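Local coordinates for protein D-glycero-D-manno-heptose 1-phosphate kinase (Bacteroides thetaiotaomicron, PDB 3K85) that probably transfers phosphate from ATP to a sugar substrate, as a GHMP-family kinase named for D-glycero-D-manno-heptose 1-phosphate, at residues 80-88 and 116-127; 137-148 and 157-166. All blocks are in the same frame, centred on the assembly; numbering follows the deposited sequence.

Contacts 1 and 2 show two helix pairs packed in succession beside a mixed sheet. Their centres are about 11 Å apart, and both lie in the N-terminal GHMP kinase region. Along the chain they come in series: helix 79-91 meets helix 115-131 in contact 1, and only then does helix 137-151 meet helix 159-166 in contact 2. The two are joined directly, because Arg87 forms a salt bridge to Glu146 and Ser117 probably hydrogen-bonds to Glu148. Contact 1 is a buried apolar seam whose helices touch strands of the sheet, whereas contact 2 is partly buried and reaches the second subunit through Asp137 and Tyr138.

Contact 1: residues 80-88 and 116-127; sequences LIKGVYNRI and SSTMVVCILKAF
Val84 projects into a hole on the neighbouring helix made by Val120, Ile123, Leu124 and Phe127. Both of its methyls lie against Ile123; CG1 also meets Phe127 and Leu124, and CG2 also Val120. CG1 is the busier branch, 3.6 Å from CD2 of Phe127 and 3.7 Å from CG2 of Ile123. Having CG1 anti to the backbone N (chi1 179°) turns this methyl to the Phe127 end of the hole. One turn earlier, Leu80 is a second knob, set among Ser116, Met119, Val120 and Ile123. Its CG comes within 3.8 Å of Val120 CG2, the two side chains meeting at about a right angle.

Ile123 serves both turns. Its CG2 meets Val84, and its CD1 reaches past to CG1 of Ile81 at 3.7 Å. At the far end the Phe127 ring brings CZ to the edge of the Tyr85 ring, 3.9 Å from CD1 of Tyr85. Ile88 closes the row, its CD1 3.8 Å from Leu124 CD2.

This is knobs-into-holes packing of two helices whose axes approach to 9.7 Å and run in the same general direction, 42° apart. Around them, Ile81 and Met119, here a selenomethionine, rest on strand 99-105, while Val120 and Leu124 are backed by Ala144 and Leu143 of helix 137-151. Two polar side-chain ends bond outward: Tyr85 OH to the carbonyl of Met69, and Ser116 OG to Glu148.

No hydrogen bond joins the two segments, so the seam depends on the shapes of branched aliphatic and aromatic groups. Its chemistry implies cohesion between the helices by burial and fit.

Contact 2: residues 137-148 and 157-166; sequences DYETSRLAYEIE and GKQDQYAAAF
Ser141 lays its CB over the centre of the Tyr162 ring, a CH-pi contact of 3.4 Å from CB to the ring centroid. It is the central knob of a helix-helix packing in the N-terminal GHMP kinase region, two roughly antiparallel helices with axes 8.4 Å apart; Tyr162, Ala165, Phe166 and Gln161 form its hole. Ser141 OG donates to the carbonyl of Asp137, standing above the carbonyl plane, and its position beside the backbone N (chi1 -51°) also sets it against the edge of the Phe166 ring.

That ring is gripped twice more. CB of Asp137 covers one face, and CZ points at the face of Tyr138 in a T-shaped pair, centroids 5.0 Å apart and planes at 75°. Tyr138 CD1 also lies at the edge of the Tyr162 ring, 4.1 Å from CE1 of Tyr162; replacing Tyr162 by an alanine would probably uncover Ser141 CB and open a gap beside Tyr138. Beyond them lies the second subunit, whose Lys188 forms a salt bridge with Asp137 while its Lys248 makes a cation-pi contact with Tyr138.

At the other end Gln161 is the reciprocal knob, among Ser141, Ala144, Tyr145 and Glu148. Its CG lies 3.8 Å from Ala144 CB, and the bend at chi2 (82°) turns its amide toward Tyr145. Nearby, the edge of the Tyr145 ring faces the carbonyl of Gly157, with CE1 of Tyr145 3.1 Å from Gly157 O.

Contact 1: residues 80-88 and 116-127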
loop_
_atom_site.group_PDB
_atom_site.type_symbol
_atom_site.label_atom_id
_atom_site.label_comp_id
_atom_site.label_asym_id
_atom_site.label_seq_id
_atom_site.Cartn_x
_atom_site.Cartn_y
_atom_site.Cartn_z
ATOM N N LEU A 80 13.494 26.431 -12.649
ATOM C CA LEU A 80 12.432 25.460 -12.414
ATOM C C LEU A 80 11.090 25.899 -12.984
ATOM O O LEU A 80 10.430 25.137 -13.689
ATOM C CB LEU A 80 12.308 25.195 -10.920
ATOM C CG LEU A 80 13.164 24.062 -10.348
ATOM C CD1 LEU A 80 14.477 23.957 -11.064
ATOM C CD2 LEU A 80 13.363 24.304 -8.872
ATOM N N ILE A 81 10.686 27.126 -12.682
ATOM C CA ILE A 81 9.424 27.656 -13.187
ATOM C C ILE A 81 9.474 27.775 -14.709
ATOM O O ILE A 81 8.532 27.399 -15.417
ATOM C CB ILE A 81 9.143 29.044 -12.602
ATOM C CG1 ILE A 81 8.805 28.916 -11.117
ATOM C CG2 ILE A 81 8.027 29.732 -13.377
ATOM C CD1 ILE A 81 8.504 30.243 -10.458
ATOM N N LYS A 82 10.578 28.316 -15.207
ATOM C CA LYS A 82 10.756 28.483 -16.642
ATOM C C LYS A 82 10.770 27.120 -17.343
ATOM O O LYS A 82 10.134 26.940 -18.382
ATOM C CB LYS A 82 12.044 29.270 -16.900
ATOM C CG LYS A 82 11.947 30.717 -16.409
ATOM C CD LYS A 82 13.281 31.445 -16.466
ATOM C CE LYS A 82 13.131 32.886 -16.000
ATOM N NZ LYS A 82 14.441 33.586 -15.977
ATOM N N GLY A 83 11.488 26.161 -16.767
ATOM C CA GLY A 83 11.524 24.829 -17.353
ATOM C C GLY A 83 10.124 24.222 -17.480
ATOM O O GLY A 83 9.734 23.727 -18.545
ATOM N N VAL A 84 9.354 24.268 -16.397
ATOM C CA VAL A 84 8.012 23.715 -16.416
ATOM C C VAL A 84 7.144 24.457 -17.407
ATOM O O VAL A 84 6.498 23.847 -18.256
ATOM C CB VAL A 84 7.355 23.784 -15.029
ATOM C CG1 VAL A 84 5.943 23.220 -15.101
ATOM C CG2 VAL A 84 8.191 23.004 -14.021
ATOM N N TYR A 85 7.121 25.779 -17.297
ATOM C CA TYR A 85 6.322 26.582 -18.207
ATOM C C TYR A 85 6.659 26.297 -19.677
ATOM O O TYR A 85 5.762 26.185 -20.515
ATOM C CB TYR A 85 6.532 28.067 -17.929
ATOM C CG TYR A 85 5.834 28.943 -18.932
ATOM C CD1 TYR A 85 4.453 29.096 -18.899
ATOM C CD2 TYR A 85 6.544 29.567 -19.963
ATOM C CE1 TYR A 85 3.788 29.841 -19.865
ATOM C CE2 TYR A 85 5.888 30.316 -20.938
ATOM C CZ TYR A 85 4.512 30.444 -20.885
ATOM O OH TYR A 85 3.835 31.144 -21.858
ATOM N N ASN A 86 7.946 26.184 -19.998
ATOM C CA ASN A 86 8.339 25.929 -21.386
ATOM C C ASN A 86 7.853 24.558 -21.865
ATOM O O ASN A 86 7.208 24.438 -22.925
ATOM C CB ASN A 86 9.864 26.036 -21.547
ATOM C CG ASN A 86 10.372 27.471 -21.403
ATOM O OD1 ASN A 86 9.649 28.430 -21.678
ATOM N ND2 ASN A 86 11.621 27.615 -20.987
ATOM N N ARG A 87 8.162 23.538 -21.064
ATOM C CA ARG A 87 7.789 22.161 -21.348
ATOM C C ARG A 87 6.290 22.021 -21.587
ATOM O O ARG A 87 5.879 21.319 -22.511
ATOM C CB ARG A 87 8.203 21.263 -20.180
ATOM C CG ARG A 87 8.328 19.785 -20.524
ATOM C CD ARG A 87 9.592 19.515 -21.337
ATOM N NE ARG A 87 9.991 18.113 -21.254
ATOM C CZ ARG A 87 9.291 17.124 -21.787
ATOM N NH1 ARG A 87 8.172 17.400 -22.447
ATOM N NH2 ARG A 87 9.689 15.865 -21.636
ATOM N N ILE A 88 5.477 22.684 -20.759
ATOM C CA ILE A 88 4.018 22.616 -20.896
ATOM C C ILE A 88 3.553 23.352 -22.148
ATOM O O ILE A 88 2.603 22.926 -22.818
ATOM C CB ILE A 88 3.259 23.218 -19.643
ATOM C CG1 ILE A 88 3.523 22.378 -18.386
ATOM C CG2 ILE A 88 1.754 23.225 -19.894
ATOM C CD1 ILE A 88 3.130 20.920 -18.533
ATOM N N SER A 116 14.283 20.329 -4.893
ATOM C CA SER A 116 14.129 20.651 -6.304
ATOM C C SER A 116 13.041 19.829 -7.006
ATOM O O SER A 116 12.122 20.378 -7.616
ATOM C CB SER A 116 15.478 20.454 -7.007
ATOM O OG SER A 116 15.445 20.941 -8.336
ATOM N N SER A 117 13.146 18.510 -6.925
ATOM C CA SER A 117 12.156 17.653 -7.567
ATOM C C SER A 117 10.758 17.907 -6.995
ATOM O O SER A 117 9.768 17.950 -7.725
ATOM C CB SER A 117 12.554 16.194 -7.380
ATOM O OG SER A 117 13.870 15.977 -7.867
ATOM N N THR A 118 10.679 18.092 -5.684
ATOM C CA THR A 118 9.396 18.347 -5.056
ATOM C C THR A 118 8.790 19.609 -5.640
ATOM O O THR A 118 7.598 19.622 -5.984
ATOM C CB THR A 118 9.544 18.489 -3.535
ATOM O OG1 THR A 118 9.788 17.199 -2.969
ATOM C CG2 THR A 118 8.291 19.078 -2.918
HETATM N N MSE A 119 9.604 20.656 -5.789
HETATM C CA MSE A 119 9.107 21.919 -6.341
HETATM C C MSE A 119 8.660 21.816 -7.798
HETATM O O MSE A 119 7.654 22.430 -8.192
HETATM C CB MSE A 119 10.155 23.030 -6.200
HETATM C CG MSE A 119 9.732 24.356 -6.848
HETATM SE SE MSE A 119 8.056 25.106 -6.163
HETATM C CE MSE A 119 8.722 25.581 -4.397
ATOM N N VAL A 120 9.410 21.066 -8.605
ATOM C CA VAL A 120 9.045 20.872 -10.013
ATOM C C VAL A 120 7.672 20.177 -10.061
ATOM O O VAL A 120 6.788 20.574 -10.821
ATOM C CB VAL A 120 10.090 19.989 -10.757
ATOM C CG1 VAL A 120 9.556 19.589 -12.133
ATOM C CG2 VAL A 120 11.402 20.748 -10.909
ATOM N N VAL A 121 7.489 19.153 -9.232
ATOM C CA VAL A 121 6.208 18.453 -9.183
ATOM C C VAL A 121 5.113 19.436 -8.781
ATOM O O VAL A 121 4.068 19.514 -9.417
ATOM C CB VAL A 121 6.235 17.283 -8.159
ATOM C CG1 VAL A 121 4.830 16.633 -8.042
ATOM C CG2 VAL A 121 7.285 16.250 -8.588
ATOM N N CYS A 122 5.363 20.196 -7.724
ATOM C CA CYS A 122 4.398 21.177 -7.256
ATOM C C CYS A 122 4.014 22.137 -8.378
ATOM O O CYS A 122 2.838 22.369 -8.638
ATOM C CB CYS A 122 4.981 21.964 -6.070
ATOM S SG CYS A 122 3.839 23.181 -5.408
ATOM N N ILE A 123 5.013 22.700 -9.051
ATOM C CA ILE A 123 4.731 23.625 -10.143
ATOM C C ILE A 123 3.909 22.924 -11.218
ATOM O O ILE A 123 2.932 23.485 -11.728
ATOM C CB ILE A 123 6.031 24.181 -10.758
ATOM C CG1 ILE A 123 6.803 24.972 -9.699
ATOM C CG2 ILE A 123 5.706 25.062 -11.945
ATOM C CD1 ILE A 123 8.165 25.428 -10.165
ATOM N N LEU A 124 4.298 21.697 -11.560
ATOM C CA LEU A 124 3.564 20.921 -12.562
ATOM C C LEU A 124 2.107 20.770 -12.143
ATOM O O LEU A 124 1.181 20.956 -12.941
ATOM C CB LEU A 124 4.198 19.539 -12.727
ATOM C CG LEU A 124 5.178 19.447 -13.897
ATOM C CD1 LEU A 124 5.960 18.149 -13.840
ATOM C CD2 LEU A 124 4.396 19.554 -15.198
ATOM N N LYS A 125 1.908 20.433 -10.874
ATOM C CA LYS A 125 0.567 20.266 -10.355
ATOM C C LYS A 125 -0.250 21.541 -10.509
ATOM O O LYS A 125 -1.441 21.483 -10.845
ATOM C CB LYS A 125 0.610 19.826 -8.892
ATOM C CG LYS A 125 0.259 18.358 -8.689
ATOM C CD LYS A 125 -1.147 18.074 -9.224
ATOM C CE LYS A 125 -1.630 16.688 -8.847
ATOM N NZ LYS A 125 -0.616 15.660 -9.201
ATOM N N ALA A 126 0.369 22.698 -10.281
ATOM C CA ALA A 126 -0.378 23.943 -10.428
ATOM C C ALA A 126 -0.800 24.077 -11.884
ATOM O O ALA A 126 -1.956 24.378 -12.163
ATOM C CB ALA A 126 0.468 25.134 -10.011
ATOM N N PHE A 127 0.128 23.837 -12.813
ATOM C CA PHE A 127 -0.201 23.924 -14.237
ATOM C C PHE A 127 -1.274 22.906 -14.628
ATOM O O PHE A 127 -2.227 23.249 -15.342
ATOM C CB PHE A 127 1.055 23.739 -15.110
ATOM C CG PHE A 127 1.859 25.006 -15.290
ATOM C CD1 PHE A 127 1.413 26.017 -16.139
ATOM C CD2 PHE A 127 3.045 25.205 -14.584
ATOM C CE1 PHE A 127 2.140 27.206 -16.281
ATOM C CE2 PHE A 127 3.770 26.385 -14.716
ATOM C CZ PHE A 127 3.315 27.387 -15.569
#

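Contact 2: residues 137-148 and 157-166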
loop_
_atom_site.group_PDB
_atom_site.type_symbol
_atom_site.label_atom_id
_atom_site.label_comp_id
_atom_site.label_asym_id
_atom_site.label_seq_id
_atom_site.Cartn_x
_atom_site.Cartn_y
_atom_site.Cartn_z
ATOM N N ASP A 137 -0.329 10.546 -11.821
ATOM C CA ASP A 137 0.879 10.298 -11.047
ATOM C C ASP A 137 2.064 9.882 -11.900
ATOM O O ASP A 137 3.054 10.611 -11.982
ATOM C CB ASP A 137 0.640 9.233 -9.981
ATOM C CG ASP A 137 -0.386 9.650 -8.959
ATOM O OD1 ASP A 137 -0.460 10.855 -8.636
ATOM O OD2 ASP A 137 -1.114 8.761 -8.466
ATOM N N TYR A 138 1.981 8.714 -12.528
ATOM C CA TYR A 138 3.092 8.244 -13.343
ATOM C C TYR A 138 3.585 9.258 -14.361
ATOM O O TYR A 138 4.777 9.507 -14.443
ATOM C CB TYR A 138 2.737 6.914 -14.021
ATOM C CG TYR A 138 2.950 5.726 -13.101
ATOM C CD1 TYR A 138 4.233 5.244 -12.846
ATOM C CD2 TYR A 138 1.870 5.110 -12.457
ATOM C CE1 TYR A 138 4.445 4.162 -11.963
ATOM C CE2 TYR A 138 2.063 4.027 -11.576
ATOM C CZ TYR A 138 3.350 3.557 -11.336
ATOM O OH TYR A 138 3.537 2.469 -10.508
ATOM N N GLU A 139 2.677 9.856 -15.123
ATOM C CA GLU A 139 3.054 10.849 -16.129
ATOM C C GLU A 139 3.731 12.086 -15.525
ATOM O O GLU A 139 4.686 12.609 -16.089
ATOM C CB GLU A 139 1.832 11.303 -16.921
ATOM C CG GLU A 139 1.135 10.215 -17.726
ATOM C CD GLU A 139 0.392 9.208 -16.852
ATOM O OE1 GLU A 139 0.081 9.535 -15.681
ATOM O OE2 GLU A 139 0.103 8.093 -17.349
ATOM N N THR A 140 3.224 12.548 -14.383
ATOM C CA THR A 140 3.767 13.725 -13.712
ATOM C C THR A 140 5.189 13.501 -13.212
ATOM O O THR A 140 6.061 14.359 -13.374
ATOM C CB THR A 140 2.865 14.136 -12.538
ATOM O OG1 THR A 140 1.622 14.611 -13.062
ATOM C CG2 THR A 140 3.502 15.228 -11.701
ATOM N N SER A 141 5.428 12.349 -12.608
ATOM C CA SER A 141 6.751 12.039 -12.107
ATOM C C SER A 141 7.745 12.000 -13.257
ATOM O O SER A 141 8.795 12.631 -13.211
ATOM C CB SER A 141 6.740 10.687 -11.403
ATOM O OG SER A 141 5.699 10.643 -10.448
ATOM N N ARG A 142 7.403 11.246 -14.290
ATOM C CA ARG A 142 8.255 11.094 -15.463
ATOM C C ARG A 142 8.517 12.446 -16.139
ATOM O O ARG A 142 9.651 12.762 -16.506
ATOM C CB ARG A 142 7.580 10.093 -16.413
ATOM C CG ARG A 142 7.910 10.187 -17.894
ATOM C CD ARG A 142 6.803 9.453 -18.666
ATOM N NE ARG A 142 6.894 9.573 -20.120
ATOM C CZ ARG A 142 5.991 9.069 -20.962
ATOM N NH1 ARG A 142 4.933 8.416 -20.488
ATOM N NH2 ARG A 142 6.145 9.209 -22.277
ATOM N N LEU A 143 7.474 13.252 -16.295
ATOM C CA LEU A 143 7.652 14.555 -16.915
ATOM C C LEU A 143 8.561 15.436 -16.061
ATOM O O LEU A 143 9.340 16.231 -16.589
ATOM C CB LEU A 143 6.309 15.252 -17.110
ATOM C CG LEU A 143 6.412 16.656 -17.708
ATOM C CD1 LEU A 143 7.210 16.627 -19.020
ATOM C CD2 LEU A 143 5.020 17.189 -17.948
ATOM N N ALA A 144 8.459 15.285 -14.743
ATOM C CA ALA A 144 9.262 16.071 -13.818
ATOM C C ALA A 144 10.726 15.671 -13.913
ATOM O O ALA A 144 11.615 16.523 -13.876
ATOM C CB ALA A 144 8.754 15.884 -12.383
ATOM N N TYR A 145 10.970 14.369 -14.027
ATOM C CA TYR A 145 12.326 13.853 -14.137
ATOM C C TYR A 145 12.933 14.352 -15.437
ATOM O O TYR A 145 14.115 14.689 -15.492
ATOM C CB TYR A 145 12.319 12.329 -14.152
ATOM C CG TYR A 145 13.690 11.704 -14.283
ATOM C CD1 TYR A 145 14.535 11.594 -13.180
ATOM C CD2 TYR A 145 14.135 11.205 -15.509
ATOM C CE1 TYR A 145 15.795 10.992 -13.288
ATOM C CE2 TYR A 145 15.393 10.603 -15.637
ATOM C CZ TYR A 145 16.218 10.496 -14.522
ATOM O OH TYR A 145 17.453 9.880 -14.633
ATOM N N GLU A 146 12.118 14.400 -16.484
ATOM C CA GLU A 146 12.607 14.848 -17.774
ATOM C C GLU A 146 12.909 16.340 -17.837
ATOM O O GLU A 146 13.900 16.740 -18.454
ATOM C CB GLU A 146 11.629 14.444 -18.879
ATOM C CG GLU A 146 11.900 13.033 -19.384
ATOM C CD GLU A 146 10.917 12.580 -20.436
ATOM O OE1 GLU A 146 10.658 13.355 -21.383
ATOM O OE2 GLU A 146 10.412 11.441 -20.321
ATOM N N ILE A 147 12.081 17.162 -17.195
ATOM C CA ILE A 147 12.317 18.600 -17.201
ATOM C C ILE A 147 13.582 18.921 -16.426
ATOM O O ILE A 147 14.444 19.664 -16.890
ATOM C CB ILE A 147 11.174 19.374 -16.540
ATOM C CG1 ILE A 147 9.916 19.303 -17.393
ATOM C CG2 ILE A 147 11.579 20.828 -16.341
ATOM C CD1 ILE A 147 8.692 19.864 -16.682
ATOM N N GLU A 148 13.688 18.343 -15.239
ATOM C CA GLU A 148 14.824 18.587 -14.368
ATOM C C GLU A 148 16.134 17.976 -14.856
ATOM O O GLU A 148 17.139 18.666 -14.987
ATOM C CB GLU A 148 14.477 18.081 -12.965
ATOM C CG GLU A 148 15.606 18.072 -11.947
ATOM C CD GLU A 148 15.089 17.849 -10.525
ATOM O OE1 GLU A 148 14.040 17.175 -10.372
ATOM O OE2 GLU A 148 15.733 18.333 -9.564
ATOM N N GLY A 157 19.045 11.097 -9.060
ATOM C CA GLY A 157 18.258 9.878 -9.174
ATOM C C GLY A 157 16.817 10.062 -9.633
ATOM O O GLY A 157 16.482 11.041 -10.298
ATOM N N LYS A 158 15.947 9.126 -9.268
ATOM C CA LYS A 158 14.555 9.208 -9.694
ATOM C C LYS A 158 13.564 9.158 -8.537
ATOM O O LYS A 158 12.421 9.589 -8.671
ATOM C CB LYS A 158 14.239 8.059 -10.657
ATOM C CG LYS A 158 15.287 7.836 -11.750
ATOM C CD LYS A 158 15.006 6.554 -12.522
ATOM C CE LYS A 158 16.132 6.210 -13.512
ATOM N NZ LYS A 158 17.406 5.788 -12.846
ATOM N N GLN A 159 13.997 8.643 -7.399
ATOM C CA GLN A 159 13.094 8.515 -6.269
ATOM C C GLN A 159 12.352 9.799 -5.873
ATOM O O GLN A 159 11.153 9.749 -5.571
ATOM C CB GLN A 159 13.830 7.921 -5.060
ATOM C CG GLN A 159 14.831 8.835 -4.384
ATOM C CD GLN A 159 15.206 8.325 -3.016
ATOM O OE1 GLN A 159 14.333 7.995 -2.211
ATOM N NE2 GLN A 159 16.504 8.256 -2.735
ATOM N N ASP A 160 13.052 10.933 -5.909
ATOM C CA ASP A 160 12.481 12.233 -5.549
ATOM C C ASP A 160 11.250 12.650 -6.334
ATOM O O ASP A 160 10.257 13.081 -5.752
ATOM C CB ASP A 160 13.531 13.341 -5.687
ATOM C CG ASP A 160 14.707 13.148 -4.759
ATOM O OD1 ASP A 160 14.723 12.143 -4.005
ATOM O OD2 ASP A 160 15.619 14.003 -4.789
ATOM N N GLN A 161 11.303 12.549 -7.652
ATOM C CA GLN A 161 10.141 12.950 -8.438
ATOM C C GLN A 161 8.906 12.111 -8.102
ATOM O O GLN A 161 7.803 12.638 -7.934
ATOM C CB GLN A 161 10.429 12.842 -9.943
ATOM C CG GLN A 161 11.369 13.912 -10.496
ATOM C CD GLN A 161 12.840 13.597 -10.271
ATOM O OE1 GLN A 161 13.198 12.703 -9.509
ATOM N NE2 GLN A 161 13.705 14.348 -10.946
ATOM N N TYR A 162 9.101 10.803 -7.992
ATOM C CA TYR A 162 7.992 9.899 -7.715
ATOM C C TYR A 162 7.426 10.048 -6.309
ATOM O O TYR A 162 6.206 9.966 -6.115
ATOM C CB TYR A 162 8.430 8.451 -7.971
ATOM C CG TYR A 162 8.548 8.116 -9.441
ATOM C CD1 TYR A 162 7.458 7.605 -10.143
ATOM C CD2 TYR A 162 9.719 8.386 -10.149
ATOM C CE1 TYR A 162 7.524 7.376 -11.516
ATOM C CE2 TYR A 162 9.794 8.163 -11.535
ATOM C CZ TYR A 162 8.692 7.664 -12.207
ATOM O OH TYR A 162 8.723 7.501 -13.579
ATOM N N ALA A 163 8.300 10.264 -5.326
ATOM C CA ALA A 163 7.836 10.423 -3.955
ATOM C C ALA A 163 6.917 11.647 -3.881
ATOM O O ALA A 163 5.806 11.581 -3.350
ATOM C CB ALA A 163 9.017 10.586 -3.014
ATOM N N ALA A 164 7.361 12.754 -4.457
ATOM C CA ALA A 164 6.576 13.977 -4.420
ATOM C C ALA A 164 5.187 13.836 -5.028
ATOM O O ALA A 164 4.204 14.312 -4.453
ATOM C CB ALA A 164 7.336 15.104 -5.115
ATOM N N ALA A 165 5.099 13.188 -6.186
ATOM C CA ALA A 165 3.817 13.027 -6.866
ATOM C C ALA A 165 2.896 11.958 -6.277
ATOM O O ALA A 165 1.669 12.104 -6.316
ATOM C CB ALA A 165 4.051 12.749 -8.368
ATOM N N PHE A 166 3.485 10.891 -5.741
ATOM C CA PHE A 166 2.707 9.792 -5.171
ATOM C C PHE A 166 2.308 9.956 -3.709
ATOM O O PHE A 166 1.146 9.736 -3.375
ATOM C CB PHE A 166 3.449 8.469 -5.382
ATOM C CG PHE A 166 3.360 7.959 -6.795
ATOM C CD1 PHE A 166 2.406 7.000 -7.152
ATOM C CD2 PHE A 166 4.209 8.464 -7.787
ATOM C CE1 PHE A 166 2.301 6.547 -8.474
ATOM C CE2 PHE A 166 4.113 8.021 -9.107
ATOM C CZ PHE A 166 3.155 7.058 -9.454
#